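Local structure of HcgC (Methanococcus maripaludis S2, 5O4J) at residues A[8-12]-A[231-237]; A[187-192]-A[245-249]; A[55-59]-A[80-86]; A[36-42]-A[129-133]. The protein is a SAM-dependent C-methyltransferase that probably methylates the pyridinol precursor of the iron-guanylylpyridinol cofactor of [Fe]-hydrogenase. All coordinates share one frame; numbering follows the deposited sequence. Where two conformers were deposited one is given.

Contact 1: A[8-12]-A[231-237]; sequences SVKTT and TVSSIDH
The carbonyl oxygen of Ser8 rests against the CD1 methyl of Ile235, which also reaches Val9 CG2 across 3.9 Å. Val9 splits its two methyls between partners: CG1, anti to the backbone nitrogen (chi1 -177°), meets Ser233 OG at 3.3 Å, while CG2 faces the isoleucine. The same side chain lines the pocket of the bound 6-carboxy methyl-4-hydroxy-2-pyridinol, and Ile115 of the second subunit packs on it. At Lys10 the chain becomes a strand; Lys10 N donates to Ser234 O at 2.6 Å, and Ser234 N donates back to Lys10 O. The lysine chain passes the Ile235 carbonyl and sets CE over the centre of the His237 ring, a CH-pi contact of 3.8 Å from CE to the ring centroid. Strands 10-13 and 230-234 are the two inner members of a four-stranded antiparallel sheet, flanked by strands 2-3 and 198-203. Thr11 forms a non-hydrogen-bonded pair with Ser233, and a water links Thr11 OG1 to Ser233 OG; the threonine hydroxyl also bonds Tyr207 OH of the second subunit. Thr12 and Val232 exchange two backbone bonds, and a second water joins Thr12 OG1 to Val232 O and Ser234 OG.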
# COMPACT_ATOMS: atom_id res chain seq x y z
N SER A 8 8.65 2.29 29.51
CA SER A 8 8.98 1.24 28.56
C SER A 8 8.73 1.65 27.12
O SER A 8 9.16 0.94 26.21
CB SER A 8 8.19 -0.03 28.84
OG SER A 8 8.59 -0.61 30.06
N VAL A 9 8.02 2.75 26.89
CA VAL A 9 7.67 3.17 25.54
C VAL A 9 8.12 4.61 25.33
O VAL A 9 8.00 5.45 26.24
CB VAL A 9 6.16 3.01 25.28
CG1 VAL A 9 5.83 3.38 23.85
CG2 VAL A 9 5.74 1.58 25.55
N LYS A 10 8.62 4.90 24.14
CA LYS A 10 9.12 6.22 23.79
C LYS A 10 8.10 6.94 22.93
O LYS A 10 7.43 6.32 22.11
CB LYS A 10 10.44 6.12 23.02
CG LYS A 10 11.55 5.37 23.75
CD LYS A 10 12.74 5.14 22.83
CE LYS A 10 13.78 4.25 23.49
NZ LYS A 10 14.33 4.85 24.73
N THR A 11 8.02 8.25 23.10
CA THR A 11 7.24 9.12 22.23
C THR A 11 8.19 10.06 21.53
O THR A 11 8.92 10.82 22.18
CB THR A 11 6.19 9.91 23.01
OG1 THR A 11 5.30 9.00 23.65
CG2 THR A 11 5.42 10.84 22.06
N THR A 12 8.17 10.04 20.20
CA THR A 12 9.08 10.83 19.39
C THR A 12 8.27 11.74 18.47
O THR A 12 7.46 11.26 17.68
CB THR A 12 9.99 9.91 18.56
OG1 THR A 12 10.64 8.98 19.44
CG2 THR A 12 11.05 10.74 17.81
N THR A 231 4.10 12.15 15.05
CA THR A 231 4.43 11.68 16.39
C THR A 231 4.39 10.16 16.40
O THR A 231 3.45 9.56 15.88
CB THR A 231 3.46 12.27 17.41
OG1 THR A 231 3.56 13.70 17.37
CG2 THR A 231 3.77 11.78 18.82
N VAL A 232 5.43 9.54 16.96
CA VAL A 232 5.58 8.09 16.92
C VAL A 232 5.64 7.54 18.33
O VAL A 232 6.28 8.13 19.21
CB VAL A 232 6.83 7.67 16.13
CG1 VAL A 232 6.79 6.17 15.89
CG2 VAL A 232 6.94 8.44 14.83
N SER A 233 5.02 6.38 18.53
CA SER A 233 5.12 5.60 19.76
C SER A 233 5.92 4.33 19.43
O SER A 233 5.56 3.59 18.52
CB SER A 233 3.73 5.25 20.30
OG SER A 233 3.81 4.48 21.49
N SER A 234 7.02 4.11 20.16
CA SER A 234 7.90 2.98 19.85
C SER A 234 8.64 2.52 21.10
O SER A 234 8.80 3.26 22.08
CB SER A 234 8.91 3.35 18.76
OG SER A 234 9.82 4.34 19.22
N ILE A 235 9.14 1.28 21.05
CA ILE A 235 9.97 0.78 22.14
C ILE A 235 11.38 1.34 22.03
O ILE A 235 11.99 1.70 23.04
CB ILE A 235 10.00 -0.75 22.15
CG1 ILE A 235 8.59 -1.35 22.10
CG2 ILE A 235 10.78 -1.27 23.37
CD1 ILE A 235 7.68 -0.93 23.23
N ASP A 236 11.91 1.38 20.81
CA ASP A 236 13.29 1.76 20.55
C ASP A 236 13.36 3.11 19.85
O ASP A 236 12.36 3.65 19.37
CB ASP A 236 13.99 0.68 19.71
CG ASP A 236 14.04 -0.65 20.42
OD1 ASP A 236 14.13 -0.66 21.67
OD2 ASP A 236 14.01 -1.69 19.74
N HIS A 237 14.57 3.65 19.78
CA HIS A 237 14.77 4.94 19.14
C HIS A 237 14.45 4.84 17.66
O HIS A 237 14.92 3.94 16.96
CB HIS A 237 16.21 5.42 19.35
CG HIS A 237 16.53 5.73 20.78
ND1 HIS A 237 16.24 6.94 21.36
CD2 HIS A 237 17.14 4.98 21.73
CE1 HIS A 237 16.64 6.92 22.62
NE2 HIS A 237 17.19 5.75 22.87
O HOH W 1 4.08 6.41 23.33
O HOH W 2 9.01 7.02 19.60

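Contact 2: A[187-192]-A[245-249]; sequences DSCREI and ILSKN
The carboxylate of Glu191 is met at its edge by Lys248 and over one face by Ile245. Lys248 NZ lies 2.9 Å from both OE1 and OE2 of Glu191, and each oxygen offers its syn lone pair, so the salt bridge is forked. Ile245 CG1 stands above the face, 3.8 Å from Glu191 CD. A water donates to Glu191 OE1, donates to Asp187 O and accepts from the amide of Asn249. That amide also makes weak bonds to Ser188 OG, 3.1 Å from Asn249 ND2, and to Ile245 O; the serine hydroxyl is bonded to Ile184 O as well. Glu191 reaches the other helix with CG anti to the backbone nitrogen (chi1 -174°) and the chain extended beyond it. With an alanine here, Lys248 would probably lose its carboxylate mate, the water an acceptor and Ile245 the group lying over it. Deeper in, Ile192 CG1 packs on Ile245 CD1 at 3.7 Å, and Leu246 CD2 approaches Ser188 OG at 3.5 Å. The two helix segments run with axes 9.3 Å apart at 142°, closer to antiparallel than to perpendicular. Beneath them, Ile230 of strand 230-234 touches Ser188, Ile192 and Leu246, while Thr201 of strand 198-203 supports Ile192, placing both helices against the antiparallel sheet.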
# COMPACT_ATOMS: atom_id res chain seq x y z
N ASP A 187 2.17 9.03 3.37
CA ASP A 187 3.10 8.02 2.88
C ASP A 187 4.24 7.81 3.88
O ASP A 187 4.69 6.69 4.10
CB ASP A 187 3.64 8.40 1.50
CG ASP A 187 2.67 8.07 0.37
OD1 ASP A 187 1.69 7.35 0.62
OD2 ASP A 187 2.90 8.52 -0.77
N SER A 188 4.70 8.90 4.51
CA SER A 188 5.74 8.77 5.52
C SER A 188 5.27 7.93 6.70
O SER A 188 6.00 7.05 7.17
CB SER A 188 6.19 10.15 5.99
OG SER A 188 6.79 10.89 4.94
N CYS A 189 4.05 8.18 7.18
CA CYS A 189 3.51 7.43 8.31
C CYS A 189 3.48 5.94 8.02
O CYS A 189 3.78 5.12 8.90
CB CYS A 189 2.11 7.92 8.64
SG CYS A 189 2.10 9.45 9.52
N ARG A 190 3.08 5.56 6.82
CA ARG A 190 2.93 4.15 6.52
C ARG A 190 4.27 3.45 6.54
O ARG A 190 4.38 2.32 7.05
CB ARG A 190 2.20 3.98 5.18
CG ARG A 190 0.75 4.50 5.30
CD ARG A 190 -0.15 4.13 4.13
NE ARG A 190 -0.76 5.32 3.53
CZ ARG A 190 -0.36 5.91 2.41
NH1 ARG A 190 0.67 5.42 1.72
NH2 ARG A 190 -0.99 6.99 1.96
N GLU A 191 5.33 4.12 6.07
CA GLU A 191 6.67 3.53 6.13
C GLU A 191 7.24 3.56 7.55
O GLU A 191 7.89 2.60 7.98
CB GLU A 191 7.62 4.27 5.18
CG GLU A 191 8.97 3.61 5.09
CD GLU A 191 9.93 4.27 4.11
OE1 GLU A 191 9.52 5.14 3.31
OE2 GLU A 191 11.12 3.90 4.16
N ILE A 192 7.02 4.65 8.28
CA ILE A 192 7.51 4.75 9.66
C ILE A 192 6.90 3.66 10.52
O ILE A 192 7.57 3.08 11.38
CB ILE A 192 7.22 6.16 10.21
CG1 ILE A 192 8.16 7.17 9.57
CG2 ILE A 192 7.32 6.20 11.74
CD1 ILE A 192 7.65 8.60 9.61
N ILE A 245 12.78 9.40 6.54
CA ILE A 245 11.62 9.02 5.74
C ILE A 245 10.84 10.25 5.30
O ILE A 245 10.40 10.34 4.15
CB ILE A 245 10.75 8.02 6.52
CG1 ILE A 245 11.47 6.68 6.60
CG2 ILE A 245 9.38 7.87 5.87
CD1 ILE A 245 10.94 5.77 7.66
N LEU A 246 10.62 11.19 6.22
CA LEU A 246 9.93 12.42 5.86
C LEU A 246 10.70 13.17 4.80
O LEU A 246 10.13 13.63 3.81
CB LEU A 246 9.75 13.31 7.09
CG LEU A 246 8.51 13.00 7.92
CD1 LEU A 246 8.65 13.66 9.29
CD2 LEU A 246 7.27 13.49 7.18
N SER A 247 12.02 13.33 5.01
CA SER A 247 12.83 14.07 4.05
C SER A 247 12.81 13.42 2.68
O SER A 247 12.72 14.11 1.66
CB SER A 247 14.27 14.19 4.56
OG SER A 247 14.32 15.08 5.66
N LYS A 248 12.89 12.08 2.63
CA LYS A 248 12.83 11.38 1.34
C LYS A 248 11.52 11.65 0.63
O LYS A 248 11.49 11.90 -0.58
CB LYS A 248 13.03 9.88 1.56
CG LYS A 248 12.78 9.00 0.34
CD LYS A 248 12.97 7.53 0.69
CE LYS A 248 11.85 6.99 1.60
NZ LYS A 248 12.11 5.58 1.99
N ASN A 249 10.41 11.63 1.37
CA ASN A 249 9.13 11.87 0.72
C ASN A 249 8.98 13.32 0.27
O ASN A 249 8.39 13.58 -0.78
CB ASN A 249 8.00 11.44 1.65
CG ASN A 249 7.67 9.99 1.48
OD1 ASN A 249 7.28 9.57 0.40
ND2 ASN A 249 7.84 9.21 2.54
O HOH W 3 7.34 6.39 2.51

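Contact 3: A[55-59]-A[80-86]; sequences SYIAY and ILFNDGI
Ser55 OG donates a 2.8 Å hydrogen bond to Ile80 O, tying helix 54-60 to the loop between strands 65-72 and 87-90. The hydroxyl swings toward the loop because it stands anti to its own backbone nitrogen (chi1 178°), and the donor is tilted from the carbonyl plane. Phe82 closes on the same hydroxyl: its CD1 lies 3.2 Å from Ser55 OG, and its CE1 meets Tyr56 CB at 3.8 Å, near the plane of the tyrosine ring and at its edge. One turn further along the helix, Ile86 pushes only its terminal methyl into the contact. This CD1 reaches Ala58 CB at 3.8 Å and Tyr59 N at 3.4 Å, touching the helix backbone itself. Tyr59, its CG anti to the backbone nitrogen (chi1 -171°), points toward the loop and offers its ring edge, with CE1 within 3.3 Å of Asn83 ND2 and ring and amide planes 55° apart, although Asn83 is poorly ordered. Asn83 OD1 accepts from Gly85 N in an Asx turn, inside a type I turn that leads back to Ile86. Replacing Ser55 by an alanine would probably leave the Ile80 carbonyl without this donor and the loop less firmly fixed against the start of the helix. Ile80 lies close to Tyr51, which binds S-adenosyl-L-homocysteine. The chemistry is thus one directed polar link beside largely apolar packing, which is consistent with a defined loop position at Ser55 and an exposed, less ordered margin at Asn83.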
# COMPACT_ATOMS: atom_id res chain seq x y z
N SER A 55 1.50 33.28 -1.70
CA SER A 55 2.18 34.28 -0.89
C SER A 55 3.69 34.27 -1.15
O SER A 55 4.30 35.32 -1.41
CB SER A 55 1.86 34.05 0.60
OG SER A 55 2.55 34.97 1.41
N TYR A 56 4.31 33.09 -1.07
CA TYR A 56 5.75 33.02 -1.28
C TYR A 56 6.11 33.22 -2.75
O TYR A 56 7.13 33.86 -3.06
CB TYR A 56 6.31 31.69 -0.79
CG TYR A 56 7.80 31.69 -0.99
CD1 TYR A 56 8.63 32.46 -0.20
CD2 TYR A 56 8.39 30.95 -2.01
CE1 TYR A 56 9.99 32.50 -0.40
CE2 TYR A 56 9.76 30.98 -2.22
CZ TYR A 56 10.55 31.75 -1.41
OH TYR A 56 11.92 31.78 -1.60
N ILE A 57 5.32 32.67 -3.66
CA ILE A 57 5.62 32.85 -5.08
C ILE A 57 5.63 34.33 -5.43
O ILE A 57 6.53 34.82 -6.12
CB ILE A 57 4.62 32.05 -5.94
CG1 ILE A 57 4.96 30.57 -5.86
CG2 ILE A 57 4.62 32.54 -7.39
CD1 ILE A 57 3.93 29.66 -6.45
N ALA A 58 4.63 35.07 -4.94
CA ALA A 58 4.61 36.51 -5.17
C ALA A 58 5.85 37.17 -4.58
O ALA A 58 6.46 38.04 -5.21
CB ALA A 58 3.34 37.11 -4.57
N TYR A 59 6.23 36.79 -3.36
CA TYR A 59 7.45 37.34 -2.76
C TYR A 59 8.66 37.05 -3.64
O TYR A 59 9.53 37.91 -3.81
CB TYR A 59 7.65 36.78 -1.35
CG TYR A 59 8.77 37.48 -0.63
CD1 TYR A 59 8.55 38.73 -0.06
CD2 TYR A 59 10.03 36.93 -0.51
CE1 TYR A 59 9.54 39.41 0.60
CE2 TYR A 59 11.04 37.60 0.17
CZ TYR A 59 10.78 38.85 0.72
OH TYR A 59 11.77 39.54 1.38
N ILE A 80 -2.28 36.64 4.94
CA ILE A 80 -1.33 35.57 4.63
C ILE A 80 -0.10 36.06 3.88
O ILE A 80 0.75 35.25 3.51
CB ILE A 80 -2.02 34.42 3.87
CG1 ILE A 80 -1.31 33.09 4.16
CG2 ILE A 80 -2.06 34.65 2.36
CD1 ILE A 80 -2.15 31.85 3.86
N LEU A 81 0.02 37.36 3.61
CA LEU A 81 1.23 37.86 2.98
C LEU A 81 2.36 38.03 3.99
O LEU A 81 2.14 38.31 5.17
CB LEU A 81 0.98 39.20 2.27
CG LEU A 81 -0.17 39.27 1.27
CD1 LEU A 81 -0.12 40.60 0.54
CD2 LEU A 81 -0.15 38.10 0.30
N PHE A 82 3.59 37.87 3.49
CA PHE A 82 4.77 37.94 4.36
C PHE A 82 5.01 39.37 4.84
O PHE A 82 5.23 39.60 6.04
CB PHE A 82 6.01 37.42 3.64
CG PHE A 82 6.05 35.92 3.51
CD1 PHE A 82 5.55 35.29 2.39
CD2 PHE A 82 6.62 35.14 4.51
CE1 PHE A 82 5.59 33.91 2.27
CE2 PHE A 82 6.67 33.77 4.39
CZ PHE A 82 6.16 33.15 3.27
N ASN A 83 5.00 40.34 3.93
CA ASN A 83 5.28 41.72 4.29
C ASN A 83 4.57 42.65 3.32
O ASN A 83 3.80 42.23 2.45
CB ASN A 83 6.79 41.99 4.33
CG ASN A 83 7.47 41.72 3.00
OD1 ASN A 83 6.83 41.67 1.95
ND2 ASN A 83 8.79 41.56 3.04
N ASP A 84 4.85 43.95 3.47
CA ASP A 84 4.22 45.01 2.71
C ASP A 84 4.77 45.17 1.30
O ASP A 84 4.19 45.92 0.51
CB ASP A 84 4.36 46.33 3.46
CG ASP A 84 3.59 46.34 4.77
OD1 ASP A 84 2.47 45.80 4.81
OD2 ASP A 84 4.11 46.90 5.76
N GLY A 85 5.89 44.51 0.95
CA GLY A 85 6.40 44.66 -0.40
C GLY A 85 5.47 44.13 -1.47
O GLY A 85 5.64 44.46 -2.64
N ILE A 86 4.50 43.31 -1.08
CA ILE A 86 3.48 42.80 -1.99
C ILE A 86 2.19 43.56 -1.75
O ILE A 86 1.75 43.70 -0.60
CB ILE A 86 3.25 41.29 -1.83
CG1 ILE A 86 4.53 40.51 -2.14
CG2 ILE A 86 2.09 40.81 -2.70
CD1 ILE A 86 4.51 39.10 -1.59

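Contact 4: A[36-42]-A[129-133]; sequences FLEGEEF and KVLIV
Val130 is the bump on which the contact turns, its two methyls fitting different hollows of segment 36-42. CG1, anti to the backbone nitrogen (chi1 174°), enters between Leu37 and Phe36, 3.8 Å from Leu37 CD2 and 4.1 Å from Phe36 CE2 at the ring edge. CG2 points instead to Phe42, whose side chain crosses the valine at about a right angle and brings its ring edge up, with CZ 3.9 Å from Val130 CG2. Two residues along the strand, Ile132 supplies a second projection: its CD1 fits between Phe36 CD2 at 3.8 Å and Leu37 CD2 at 4.2 Å, while the phenylalanine and the isoleucine slide past each other in opposite directions. Leu37 CD2 is therefore shared by both strand residues. Between the helical residues and Phe42 the chain reverses in a type I' turn from Leu37 to Glu40, with Glu38 and Gly39 both at positive phi. The end of helix 18-37 packs on the side of the mixed, largely parallel sheet of the Rossmann-like fold that carries Val130 and Ile132, and Phe42, at the start of strand 42-48, reaches Val130 from two strands away in the same sheet. At the margin Glu40 lies across Lys129, with OE2 3.6 Å from Lys129 CD. Lys159 makes a cation-pi contact with Phe36 and a hydrogen bond to its carbonyl. No hydrogen bond joins the two segments; cohesion comes from buried hydrocarbon and ring edges, and Glu40 and Lys129, whose charged atoms do not touch, would probably add only a diffuse electrostatic attraction.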
# COMPACT_ATOMS: atom_id res chain seq x y z
N PHE A 36 11.50 29.10 -15.46
CA PHE A 36 10.73 29.37 -16.67
C PHE A 36 10.91 30.81 -17.14
O PHE A 36 10.98 31.07 -18.35
CB PHE A 36 9.26 29.07 -16.39
CG PHE A 36 8.37 29.25 -17.59
CD1 PHE A 36 8.41 28.36 -18.64
CD2 PHE A 36 7.48 30.30 -17.64
CE1 PHE A 36 7.57 28.52 -19.75
CE2 PHE A 36 6.64 30.46 -18.73
CZ PHE A 36 6.69 29.57 -19.79
N LEU A 37 11.00 31.76 -16.20
CA LEU A 37 11.06 33.18 -16.55
C LEU A 37 12.43 33.61 -17.07
O LEU A 37 12.54 34.71 -17.63
CB LEU A 37 10.63 34.03 -15.36
CG LEU A 37 9.16 33.90 -14.96
CD1 LEU A 37 8.84 34.78 -13.76
CD2 LEU A 37 8.24 34.26 -16.12
N GLU A 38 13.46 32.81 -16.88
CA GLU A 38 14.76 33.04 -17.53
C GLU A 38 15.31 34.43 -17.25
O GLU A 38 15.98 35.04 -18.09
CB GLU A 38 14.63 32.80 -19.03
CG GLU A 38 14.23 31.38 -19.37
CD GLU A 38 13.96 31.17 -20.85
OE1 GLU A 38 13.80 30.00 -21.26
OE2 GLU A 38 13.87 32.17 -21.59
N GLY A 39 15.08 34.92 -16.03
CA GLY A 39 15.64 36.20 -15.62
C GLY A 39 14.98 37.41 -16.24
O GLY A 39 15.49 38.52 -16.07
N GLU A 40 13.87 37.23 -16.95
CA GLU A 40 13.17 38.37 -17.52
C GLU A 40 12.64 39.28 -16.42
O GLU A 40 12.17 38.82 -15.37
CB GLU A 40 12.01 37.90 -18.42
CG GLU A 40 11.31 39.04 -19.15
CD GLU A 40 10.37 38.58 -20.25
OE1 GLU A 40 10.28 37.36 -20.52
OE2 GLU A 40 9.72 39.45 -20.87
N GLU A 41 12.75 40.59 -16.65
CA GLU A 41 12.27 41.59 -15.71
C GLU A 41 10.93 42.13 -16.18
O GLU A 41 10.67 42.24 -17.39
CB GLU A 41 13.30 42.71 -15.57
CG GLU A 41 14.56 42.27 -14.84
CD GLU A 41 15.66 43.32 -14.84
OE1 GLU A 41 15.46 44.40 -15.43
OE2 GLU A 41 16.72 43.06 -14.25
N PHE A 42 10.07 42.46 -15.22
CA PHE A 42 8.70 42.84 -15.50
C PHE A 42 8.36 44.09 -14.70
O PHE A 42 8.86 44.31 -13.60
CB PHE A 42 7.72 41.72 -15.13
CG PHE A 42 7.95 40.44 -15.89
CD1 PHE A 42 7.33 40.22 -17.12
CD2 PHE A 42 8.79 39.47 -15.39
CE1 PHE A 42 7.55 39.04 -17.82
CE2 PHE A 42 9.01 38.29 -16.08
CZ PHE A 42 8.39 38.07 -17.29
N LYS A 129 3.22 39.89 -21.25
CA LYS A 129 4.30 39.21 -21.95
C LYS A 129 4.28 37.72 -21.66
O LYS A 129 4.47 36.90 -22.56
CB LYS A 129 5.63 39.82 -21.53
CG LYS A 129 5.82 41.25 -22.00
CD LYS A 129 7.09 41.84 -21.43
CE LYS A 129 7.26 43.29 -21.84
NZ LYS A 129 8.29 43.98 -21.02
N VAL A 130 4.02 37.36 -20.41
CA VAL A 130 4.08 35.98 -19.94
C VAL A 130 2.83 35.68 -19.13
O VAL A 130 2.42 36.49 -18.29
CB VAL A 130 5.35 35.72 -19.11
CG1 VAL A 130 5.35 34.32 -18.51
CG2 VAL A 130 6.58 35.94 -19.98
N LEU A 131 2.22 34.53 -19.41
CA LEU A 131 1.11 33.99 -18.63
C LEU A 131 1.51 32.62 -18.12
O LEU A 131 1.94 31.77 -18.91
CB LEU A 131 -0.16 33.89 -19.47
CG LEU A 131 -1.32 33.12 -18.84
CD1 LEU A 131 -1.85 33.88 -17.64
CD2 LEU A 131 -2.42 32.87 -19.86
N ILE A 132 1.38 32.39 -16.81
CA ILE A 132 1.57 31.08 -16.21
C ILE A 132 0.28 30.70 -15.50
O ILE A 132 -0.23 31.50 -14.70
CB ILE A 132 2.74 31.06 -15.21
CG1 ILE A 132 4.04 31.42 -15.92
CG2 ILE A 132 2.84 29.69 -14.53
CD1 ILE A 132 5.19 31.68 -14.98
N VAL A 133 -0.24 29.51 -15.78
CA VAL A 133 -1.41 28.96 -15.11
C VAL A 133 -0.99 27.70 -14.39
O VAL A 133 -0.36 26.82 -14.99
CB VAL A 133 -2.55 28.67 -16.10
CG1 VAL A 133 -3.76 28.01 -15.39
CG2 VAL A 133 -2.99 29.93 -16.81

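In the fold
Contacts 1 and 2 are neighbours, their centres 16 Å apart, and they meet where Val232 CG2 packs on Ile192 CG2; strand 230-234 leads directly into helix 239-251. Both belong to the antiparallel sheet and the helices against it, at one end of the molecule, where contact 1 borders the pyridinol and the second subunit. Contacts 3 and 4 lie at the other end, around the mixed, largely parallel sheet, with centres 18 Å apart. Along the chain contact 1 encloses contact 4, which encloses contact 3, whereas contact 2 crosses contact 1. With contacts 1 and 4 centred 49 Å apart in this elongated molecule, separate sets of contacts hold the pyridinol-side sheet and the Rossmann-like part near bound S-adenosyl-L-homocysteine.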